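Local atomic coordinates of uncharacterized TetR family protein (Streptomyces coelicolor A3, PDB entry 3IUV), a protein that probably acts as a TetR-family transcription regulator that binds regulatory DNA through a helix-turn-helix motif, its target genes and any ligand being unknown. Residues R11-I16 with S46-F51; A19-V23 with T35-A40; L86-A91 with L175-I179; W128-G133 with V149-D153. All coordinates share one frame; numbering follows the deposited sequence.

Interaction 1: R11-I16 with S46-F51; sequences RRQRII and STTYHF
Ile-15 and Ile-16 pack on the ring of Phe-51 from different directions. The CG2 branch of Ile-15 reaches the ring edge near its plane, CG2 to CE1 3.4 Å, while CG1 of Ile-16 approaches Phe-51 CZ obliquely at 3.5 Å. The other branch of Ile-15, with CG1 beside the backbone N (chi1 -72°), carries CD1 to Thr-47 CA at 3.6 Å. One turn back, Arg-12 lays CB over one face of the His-50 imidazole, 3.8 Å from the ring centroid and 19° off its normal, a CH-pi contact; Tyr-49 covers the opposite face with CD2. With His-50 replaced by alanine, Arg-12 CB would probably lose its aromatic partner and a gap would open beside Ile-15 CD1. Farther out, Val-42 touches Arg-11, Ile-15 and Thr-47, helix 54-73 backs Ile-16 and Phe-51 through Ala-60, and His-33 NE2 hydrogen-bonds Phe-51 O. The short axes cross at -100° with a closest approach of 10.0 Å. Helix 44-50, which closes the predicted helix-turn-helix motif, is thus seated across the first helix, as in the three-helix DNA-binding domain of TetR-family regulators, where the corresponding helix is the recognition helix.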
# COMPACT_ATOMS: atom_id res chain seq x y z
N ARG A 11 -21.02 -6.52 22.99
CA ARG A 11 -19.85 -6.61 23.82
C ARG A 11 -18.65 -6.66 22.89
O ARG A 11 -17.76 -5.81 22.97
CB ARG A 11 -19.90 -7.86 24.68
CG ARG A 11 -18.54 -8.52 24.84
CD ARG A 11 -17.68 -7.86 25.90
NE ARG A 11 -18.06 -6.47 26.14
CZ ARG A 11 -18.57 -6.02 27.28
NH1 ARG A 11 -18.76 -6.85 28.31
NH2 ARG A 11 -18.87 -4.74 27.41
N ARG A 12 -18.65 -7.64 21.98
CA ARG A 12 -17.49 -7.90 21.14
C ARG A 12 -17.28 -6.84 20.05
O ARG A 12 -16.17 -6.65 19.54
CB ARG A 12 -17.56 -9.32 20.54
CG ARG A 12 -18.15 -9.43 19.15
CD ARG A 12 -17.61 -10.69 18.41
NE ARG A 12 -17.46 -10.44 16.96
CZ ARG A 12 -16.55 -11.01 16.17
NH1 ARG A 12 -16.51 -10.71 14.88
NH2 ARG A 12 -15.69 -11.89 16.66
N GLN A 13 -18.36 -6.15 19.70
CA GLN A 13 -18.28 -5.07 18.75
C GLN A 13 -17.53 -3.89 19.36
O GLN A 13 -16.62 -3.32 18.74
CB GLN A 13 -19.69 -4.63 18.37
CG GLN A 13 -19.73 -3.63 17.23
CD GLN A 13 -19.10 -4.19 15.97
OE1 GLN A 13 -19.32 -5.35 15.61
NE2 GLN A 13 -18.31 -3.36 15.29
N ARG A 14 -17.94 -3.53 20.57
CA ARG A 14 -17.31 -2.43 21.29
C ARG A 14 -15.84 -2.68 21.29
O ARG A 14 -15.04 -1.76 21.09
CB ARG A 14 -17.81 -2.36 22.72
CG ARG A 14 -19.16 -1.70 22.89
CD ARG A 14 -19.58 -1.78 24.34
NE ARG A 14 -18.46 -1.52 25.24
CZ ARG A 14 -18.55 -1.56 26.56
NH1 ARG A 14 -19.70 -1.85 27.14
NH2 ARG A 14 -17.48 -1.32 27.32
N ILE A 15 -15.48 -3.95 21.52
CA ILE A 15 -14.08 -4.36 21.55
C ILE A 15 -13.38 -4.11 20.20
O ILE A 15 -12.38 -3.38 20.14
CB ILE A 15 -13.92 -5.82 22.05
CG1 ILE A 15 -14.20 -5.90 23.57
CG2 ILE A 15 -12.53 -6.40 21.69
CD1 ILE A 15 -14.13 -7.28 24.16
N ILE A 16 -13.91 -4.70 19.13
CA ILE A 16 -13.34 -4.54 17.80
C ILE A 16 -13.21 -3.08 17.40
O ILE A 16 -12.18 -2.65 16.85
CB ILE A 16 -14.21 -5.25 16.77
CG1 ILE A 16 -14.15 -6.76 17.02
CG2 ILE A 16 -13.75 -4.89 15.37
CD1 ILE A 16 -15.08 -7.55 16.13
N SER A 46 -12.97 -9.96 29.22
CA SER A 46 -13.91 -9.83 28.12
C SER A 46 -13.16 -9.92 26.82
O SER A 46 -13.48 -10.66 25.88
CB SER A 46 -14.52 -8.42 28.14
OG SER A 46 -15.84 -8.40 28.66
N THR A 47 -12.18 -9.05 26.78
CA THR A 47 -11.26 -8.90 25.69
C THR A 47 -10.73 -10.27 25.25
O THR A 47 -10.76 -10.61 24.06
CB THR A 47 -10.14 -7.94 26.18
OG1 THR A 47 -10.35 -6.65 25.60
CG2 THR A 47 -8.74 -8.50 25.91
N THR A 48 -10.30 -11.08 26.20
CA THR A 48 -9.69 -12.33 25.82
C THR A 48 -10.77 -13.41 25.57
O THR A 48 -10.57 -14.36 24.79
CB THR A 48 -8.62 -12.74 26.84
OG1 THR A 48 -9.24 -13.05 28.09
CG2 THR A 48 -7.65 -11.57 27.06
N TYR A 49 -11.91 -13.25 26.22
CA TYR A 49 -13.02 -14.18 26.06
C TYR A 49 -13.45 -14.15 24.60
O TYR A 49 -13.80 -15.16 23.99
CB TYR A 49 -14.15 -13.76 27.01
CG TYR A 49 -15.43 -14.54 26.87
CD1 TYR A 49 -15.44 -15.92 26.99
CD2 TYR A 49 -16.64 -13.88 26.62
CE1 TYR A 49 -16.61 -16.63 26.86
CE2 TYR A 49 -17.81 -14.58 26.48
CZ TYR A 49 -17.79 -15.96 26.60
OH TYR A 49 -18.96 -16.67 26.48
N HIS A 50 -13.37 -12.97 24.02
CA HIS A 50 -13.70 -12.82 22.62
C HIS A 50 -12.52 -13.00 21.67
O HIS A 50 -12.70 -13.36 20.52
CB HIS A 50 -14.41 -11.49 22.42
CG HIS A 50 -15.74 -11.43 23.09
ND1 HIS A 50 -16.82 -12.14 22.64
CD2 HIS A 50 -16.15 -10.78 24.21
CE1 HIS A 50 -17.85 -11.92 23.43
NE2 HIS A 50 -17.47 -11.09 24.39
N PHE A 51 -11.30 -12.76 22.14
CA PHE A 51 -10.16 -12.90 21.24
C PHE A 51 -8.96 -13.44 21.97
O PHE A 51 -8.31 -12.72 22.72
CB PHE A 51 -9.79 -11.55 20.59
CG PHE A 51 -10.93 -10.90 19.87
CD1 PHE A 51 -11.63 -9.85 20.45
CD2 PHE A 51 -11.33 -11.35 18.62
CE1 PHE A 51 -12.70 -9.25 19.79
CE2 PHE A 51 -12.40 -10.76 17.95
CZ PHE A 51 -13.09 -9.71 18.54

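Interaction 2: A19-V23 with T35-A40; sequences AIRVV and TVAAEA
Arg-21 and Glu-39 reach across the contact with their flat ends steeply inclined, the guanidinium and carboxylate planes 67° apart. The salt bridge runs from Arg-21 NH2 to Glu-39 OE2 at 3.3 Å. On the donor side it is well directed: the N-H...O angle is 161° and OE2 lies almost in the guanidinium plane. On the acceptor side it is not, because NH2 meets OE2 from above the carboxylate plane. The arginine chain is bent at chi3 and ends beside Glu-39. Both residues are exposed, so solvent probably weakens this pair.

Val-22 lies alongside the aliphatic part of the same glutamate, the two side chains running past each other in opposite directions. Its CG2 branch does the touching, 3.4 Å from Glu-39 CG, so one residue offers carbon to the valine and oxygen to the arginine. Deeper in, Val-36 CG1 comes down on the backbone of Ala-19, 3.6 Å from its N, and meets the small CB at 3.9 Å. The CA atoms of Ala-19 and Val-36 are only 5.3 Å apart, a close approach that the methyl side chain allows.

The segments cross at 106°, setting helix 33-40, the first of the predicted helix-turn-helix, across helix 11-24. Leu-31 packs on Ala-19, Val-22 and Val-36, and Leu-57 of helix 54-73 touches both Ala-19 and Val-36.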
# COMPACT_ATOMS: atom_id res chain seq x y z
N ALA A 19 -10.39 -1.61 19.15
CA ALA A 19 -9.16 -2.06 18.52
C ALA A 19 -8.94 -1.15 17.34
O ALA A 19 -7.84 -0.62 17.12
CB ALA A 19 -9.29 -3.49 18.05
N ILE A 20 -10.01 -0.98 16.58
CA ILE A 20 -10.02 -0.08 15.44
C ILE A 20 -9.46 1.29 15.80
O ILE A 20 -8.51 1.77 15.18
CB ILE A 20 -11.43 -0.01 14.80
CG1 ILE A 20 -11.53 -1.02 13.64
CG2 ILE A 20 -11.77 1.39 14.32
CD1 ILE A 20 -12.96 -1.33 13.18
N ARG A 21 -10.00 1.92 16.83
CA ARG A 21 -9.55 3.27 17.18
C ARG A 21 -8.11 3.30 17.70
O ARG A 21 -7.34 4.22 17.37
CB ARG A 21 -10.50 3.91 18.19
CG ARG A 21 -11.93 4.00 17.70
CD ARG A 21 -12.80 4.70 18.72
NE ARG A 21 -12.49 4.26 20.07
CZ ARG A 21 -12.96 3.15 20.63
NH1 ARG A 21 -13.77 2.35 19.94
NH2 ARG A 21 -12.62 2.83 21.88
N VAL A 22 -7.75 2.31 18.50
CA VAL A 22 -6.41 2.22 19.04
C VAL A 22 -5.34 2.30 17.92
O VAL A 22 -4.31 2.94 18.10
CB VAL A 22 -6.23 0.95 19.93
CG1 VAL A 22 -4.77 0.76 20.35
CG2 VAL A 22 -7.11 1.05 21.17
N VAL A 23 -5.62 1.72 16.76
CA VAL A 23 -4.60 1.54 15.72
C VAL A 23 -4.38 2.71 14.74
O VAL A 23 -3.24 3.08 14.47
CB VAL A 23 -4.84 0.27 14.91
CG1 VAL A 23 -4.69 -0.96 15.79
CG2 VAL A 23 -6.22 0.32 14.31
N THR A 35 -4.50 -2.84 25.93
CA THR A 35 -4.71 -1.47 25.44
C THR A 35 -6.08 -1.33 24.80
O THR A 35 -6.72 -0.28 24.89
CB THR A 35 -3.68 -1.05 24.39
OG1 THR A 35 -2.43 -1.72 24.63
CG2 THR A 35 -3.48 0.45 24.46
N VAL A 36 -6.50 -2.39 24.14
CA VAL A 36 -7.87 -2.50 23.67
C VAL A 36 -8.85 -2.58 24.84
O VAL A 36 -9.94 -2.01 24.79
CB VAL A 36 -8.02 -3.74 22.78
CG1 VAL A 36 -9.25 -3.62 21.92
CG2 VAL A 36 -6.79 -3.88 21.91
N ALA A 37 -8.48 -3.27 25.91
CA ALA A 37 -9.35 -3.33 27.09
C ALA A 37 -9.54 -1.92 27.65
O ALA A 37 -10.65 -1.47 27.88
CB ALA A 37 -8.78 -4.26 28.14
N ALA A 38 -8.42 -1.24 27.88
CA ALA A 38 -8.47 0.15 28.30
C ALA A 38 -9.40 0.96 27.40
O ALA A 38 -10.39 1.52 27.87
CB ALA A 38 -7.07 0.76 28.31
N GLU A 39 -9.09 1.03 26.11
CA GLU A 39 -9.87 1.88 25.21
C GLU A 39 -11.35 1.55 25.22
O GLU A 39 -12.18 2.44 25.04
CB GLU A 39 -9.34 1.85 23.76
CG GLU A 39 -8.73 3.19 23.29
CD GLU A 39 -9.55 4.41 23.73
OE1 GLU A 39 -9.40 4.85 24.90
OE2 GLU A 39 -10.32 4.95 22.89
N ALA A 40 -11.68 0.28 25.45
CA ALA A 40 -13.06 -0.17 25.38
C ALA A 40 -13.78 -0.01 26.71
O ALA A 40 -14.99 -0.19 26.79
CB ALA A 40 -13.13 -1.62 24.90

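Interaction 3: L86-A91 with L175-I179; sequences LSGELA and LTRLI
Leu-86 meets Ile-179 where the first turn of helix 86-98 packs on the end of helix 168-178, joining an early helix and the last helix of the all-helical C-terminal domain of the TetR fold. The leucine's CG is anti to the backbone N (chi1 -178°), which brings CD2 to Ile-179 CD1 at 3.6 Å; the two chains cross at a slant, and Thr-140 lies on Leu-86 from a loop.

Ser-87, next in line, is buried and supplies the polar link. Its OG gives a hydrogen bond to Thr-176 OG1 at 2.8 Å, and Thr-176 OG1 is also bonded to the carbonyl oxygen of Arg-172, one turn earlier in its own helix. The serine hydroxyl is therefore tied through the threonine hydroxyl to that backbone. The helices are close at this point, with CA atoms of Ser-87 and Thr-176 5.3 Å apart, and Ile-179 CD1 flanks the hydroxyl, 3.4 Å from Ser-87 OG. Replacing Ser-87 by a valine is likely to leave Thr-176 OG1 without its donor across the interface and to crowd branched carbon against Thr-176 where the backbones approach.

A turn farther on, Leu-90 and Ala-91 receive Leu-175. Behind these leucines stands Leu-148 of helix 142-161, which touches both, while Tyr-166 OH is hydrogen-bonded to Ala-91 O. A single methyl, Leu-175 CD1, serves both Leu-90 and Ala-91: it lies 3.8 Å from Leu-90 CB and 3.9 Å from the backbone N of Ala-91.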
# COMPACT_ATOMS: atom_id res chain seq x y z
N LEU A 86 -19.56 0.99 -16.26
CA LEU A 86 -18.63 0.36 -15.33
C LEU A 86 -17.66 1.34 -14.67
O LEU A 86 -17.57 1.39 -13.44
CB LEU A 86 -17.85 -0.76 -16.01
CG LEU A 86 -16.94 -1.43 -14.98
CD1 LEU A 86 -17.76 -1.74 -13.72
CD2 LEU A 86 -16.25 -2.69 -15.54
N SER A 87 -16.93 2.09 -15.49
CA SER A 87 -16.01 3.11 -15.03
C SER A 87 -16.68 4.03 -14.05
O SER A 87 -16.18 4.25 -12.93
CB SER A 87 -15.52 3.96 -16.20
OG SER A 87 -14.80 3.17 -17.12
N GLY A 88 -17.80 4.59 -14.48
CA GLY A 88 -18.58 5.50 -13.66
C GLY A 88 -18.91 4.93 -12.31
O GLY A 88 -18.71 5.60 -11.29
N GLU A 89 -19.40 3.69 -12.29
CA GLU A 89 -19.83 3.05 -11.04
C GLU A 89 -18.67 2.82 -10.08
O GLU A 89 -18.80 3.04 -8.88
CB GLU A 89 -20.54 1.71 -11.34
CG GLU A 89 -22.02 1.85 -11.69
CD GLU A 89 -22.88 2.32 -10.51
OE1 GLU A 89 -23.31 3.48 -10.52
OE2 GLU A 89 -23.11 1.53 -9.57
N LEU A 90 -17.54 2.37 -10.63
CA LEU A 90 -16.35 2.16 -9.82
C LEU A 90 -15.83 3.47 -9.22
O LEU A 90 -15.46 3.50 -8.06
CB LEU A 90 -15.25 1.48 -10.63
CG LEU A 90 -15.53 0.00 -10.92
CD1 LEU A 90 -14.57 -0.54 -11.98
CD2 LEU A 90 -15.46 -0.82 -9.64
N ALA A 91 -15.82 4.54 -10.01
CA ALA A 91 -15.31 5.82 -9.52
C ALA A 91 -16.16 6.33 -8.38
O ALA A 91 -15.68 7.07 -7.52
CB ALA A 91 -15.24 6.85 -10.64
N LEU A 175 -9.89 4.45 -15.18
CA LEU A 175 -10.63 3.21 -15.23
C LEU A 175 -11.13 2.89 -16.64
O LEU A 175 -10.95 1.76 -17.14
CB LEU A 175 -11.77 3.24 -14.21
CG LEU A 175 -11.27 3.40 -12.75
CD1 LEU A 175 -12.40 3.71 -11.76
CD2 LEU A 175 -10.53 2.18 -12.29
N THR A 176 -11.73 3.88 -17.30
CA THR A 176 -12.22 3.70 -18.68
C THR A 176 -11.15 3.17 -19.64
O THR A 176 -11.45 2.39 -20.55
CB THR A 176 -12.79 5.02 -19.25
OG1 THR A 176 -13.92 5.44 -18.48
CG2 THR A 176 -13.20 4.84 -20.71
N ARG A 177 -9.90 3.59 -19.43
CA ARG A 177 -8.81 3.15 -20.31
C ARG A 177 -8.46 1.68 -20.17
O ARG A 177 -7.89 1.09 -21.08
CB ARG A 177 -7.58 3.99 -20.04
CG ARG A 177 -7.74 5.42 -20.45
CD ARG A 177 -6.57 6.21 -19.94
NE ARG A 177 -6.73 7.64 -20.17
CZ ARG A 177 -5.71 8.48 -20.35
NH1 ARG A 177 -4.46 8.03 -20.33
NH2 ARG A 177 -5.95 9.77 -20.55
N LEU A 178 -8.77 1.11 -19.02
CA LEU A 178 -8.46 -0.27 -18.77
C LEU A 178 -9.60 -1.12 -19.29
O LEU A 178 -9.48 -2.33 -19.40
CB LEU A 178 -8.28 -0.50 -17.28
CG LEU A 178 -7.27 0.47 -16.69
CD1 LEU A 178 -7.46 0.60 -15.18
CD2 LEU A 178 -5.86 0.02 -17.04
N ILE A 179 -10.71 -0.47 -19.60
CA ILE A 179 -11.87 -1.17 -20.08
C ILE A 179 -11.88 -1.11 -21.61
O ILE A 179 -11.81 -0.02 -22.20
CB ILE A 179 -13.15 -0.61 -19.40
CG1 ILE A 179 -13.05 -0.80 -17.88
CG2 ILE A 179 -14.43 -1.25 -19.93
CD1 ILE A 179 -14.17 -0.17 -17.10

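Interaction 4: W128-G133 with V149-D153; sequences WAEGVG and VAVLD
The segments 128-133 and 149-153 run at 133° to each other, with axes 11.0 Å apart at their closest and the nearest CA atoms, those of Gly-133 and Val-149, separated by 6.5 Å. Side chains span the gap. Val-149 is a knob in a hole formed by Trp-128, Ala-129, Val-132 and Gly-133, and its two methyls divide the work. CG1, set anti to the backbone N (chi1 164°), points to Ala-129 CB at 3.3 Å and to the indole edge at Trp-128 CZ3. CG2 turns to the other end of the hole, 3.8 Å from Val-132 CG1 and 4.0 Å from Gly-133 CA, so that this methyl rests partly on backbone.

These helices, 121-139 and 142-161, are consecutive in the C-terminal domain of the TetR fold, and helix 142-161 also faces the second subunit: Val-149 packs on Gln-158 and Asp-153 on Leu-157 of that subunit.

The indole of Trp-128 is met at its edge and over a face. Leu-152 CB lies near the ring plane, 3.6 Å from CH2. OD1 of Asp-153 lies over one face, offset toward the rim and 4.1 Å from Trp-128 CZ2, with the carboxylate and indole planes 10° apart. Trp-128 also stacks with the ring of Phe-69 from helix 54-73, and the same phenylalanine touches Val-132.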
# COMPACT_ATOMS: atom_id res chain seq x y z
N TRP A 128 -10.33 -8.41 0.36
CA TRP A 128 -10.64 -7.16 -0.33
C TRP A 128 -11.06 -7.43 -1.77
O TRP A 128 -12.24 -7.46 -2.10
CB TRP A 128 -9.40 -6.26 -0.31
CG TRP A 128 -9.64 -4.82 -0.68
CD1 TRP A 128 -10.04 -3.82 0.15
CD2 TRP A 128 -9.45 -4.22 -1.96
NE1 TRP A 128 -10.13 -2.63 -0.53
CE2 TRP A 128 -9.77 -2.86 -1.84
CE3 TRP A 128 -9.05 -4.69 -3.20
CZ2 TRP A 128 -9.70 -1.97 -2.90
CZ3 TRP A 128 -8.98 -3.81 -4.26
CH2 TRP A 128 -9.31 -2.47 -4.11
N ALA A 129 -10.07 -7.64 -2.64
CA ALA A 129 -10.32 -7.71 -4.07
C ALA A 129 -10.85 -9.06 -4.55
O ALA A 129 -11.08 -9.26 -5.73
CB ALA A 129 -9.09 -7.32 -4.84
N GLU A 130 -11.05 -9.98 -3.62
CA GLU A 130 -11.61 -11.27 -3.96
C GLU A 130 -13.04 -11.16 -4.51
O GLU A 130 -13.36 -11.76 -5.52
CB GLU A 130 -11.59 -12.21 -2.75
CG GLU A 130 -11.45 -13.67 -3.14
CD GLU A 130 -10.39 -13.85 -4.19
OE1 GLU A 130 -9.19 -13.92 -3.83
OE2 GLU A 130 -10.76 -13.92 -5.38
N GLY A 131 -13.88 -10.40 -3.82
CA GLY A 131 -15.26 -10.22 -4.24
C GLY A 131 -15.36 -9.25 -5.40
O GLY A 131 -16.12 -9.48 -6.36
N VAL A 132 -14.58 -8.17 -5.30
CA VAL A 132 -14.47 -7.15 -6.34
C VAL A 132 -13.99 -7.78 -7.64
O VAL A 132 -14.66 -7.71 -8.68
CB VAL A 132 -13.47 -6.04 -5.87
CG1 VAL A 132 -13.09 -5.08 -7.00
CG2 VAL A 132 -14.04 -5.30 -4.66
N GLY A 133 -12.83 -8.44 -7.55
CA GLY A 133 -12.27 -9.18 -8.67
C GLY A 133 -13.19 -10.23 -9.25
O GLY A 133 -13.33 -10.34 -10.47
N VAL A 149 -8.74 -3.84 -10.43
CA VAL A 149 -8.39 -3.99 -9.03
C VAL A 149 -7.06 -3.30 -8.66
O VAL A 149 -6.97 -2.56 -7.68
CB VAL A 149 -8.34 -5.46 -8.68
CG1 VAL A 149 -7.59 -5.70 -7.35
CG2 VAL A 149 -9.76 -6.03 -8.65
N ALA A 150 -6.02 -3.54 -9.45
CA ALA A 150 -4.72 -2.97 -9.15
C ALA A 150 -4.78 -1.42 -9.09
O ALA A 150 -4.10 -0.77 -8.29
CB ALA A 150 -3.70 -3.43 -10.19
N VAL A 151 -5.60 -0.85 -9.95
CA VAL A 151 -5.67 0.60 -10.01
C VAL A 151 -6.55 1.19 -8.89
O VAL A 151 -6.24 2.27 -8.38
CB VAL A 151 -6.09 1.07 -11.40
CG1 VAL A 151 -7.59 0.87 -11.62
CG2 VAL A 151 -5.69 2.50 -11.58
N LEU A 152 -7.59 0.48 -8.47
CA LEU A 152 -8.32 0.89 -7.28
C LEU A 152 -7.36 1.14 -6.13
O LEU A 152 -7.32 2.24 -5.56
CB LEU A 152 -9.38 -0.13 -6.88
CG LEU A 152 -10.66 -0.08 -7.72
CD1 LEU A 152 -10.52 -0.84 -9.03
CD2 LEU A 152 -11.86 -0.64 -6.96
N ASP A 153 -6.57 0.13 -5.80
CA ASP A 153 -5.57 0.24 -4.74
C ASP A 153 -4.60 1.39 -4.95
O ASP A 153 -4.35 2.17 -4.04
CB ASP A 153 -4.79 -1.06 -4.59
CG ASP A 153 -5.11 -1.80 -3.31
OD1 ASP A 153 -5.68 -1.18 -2.38
OD2 ASP A 153 -4.78 -3.00 -3.23

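Interactions 1 and 2 share helix 11-24 and sit in the DNA-binding domain, their centres 10 Å apart; Arg-14 NH2 of the one probably hydrogen-bonds Ala-40 O of the other. Interactions 3 and 4 belong to the C-terminal domain and meet where Val-151 packs on Leu-175 and Leu-178. The pairs are well separated: the centres of interactions 1 and 3 lie about 40 Å apart. Interaction 3 is the buried one, with a hydroxyl pair among aliphatic carbons; the others are partly buried. Chemistry differs accordingly: an exposed salt bridge borders interaction 2, aromatic edges and faces organise 1 and 4, and both 3 and 4 adjoin the second subunit.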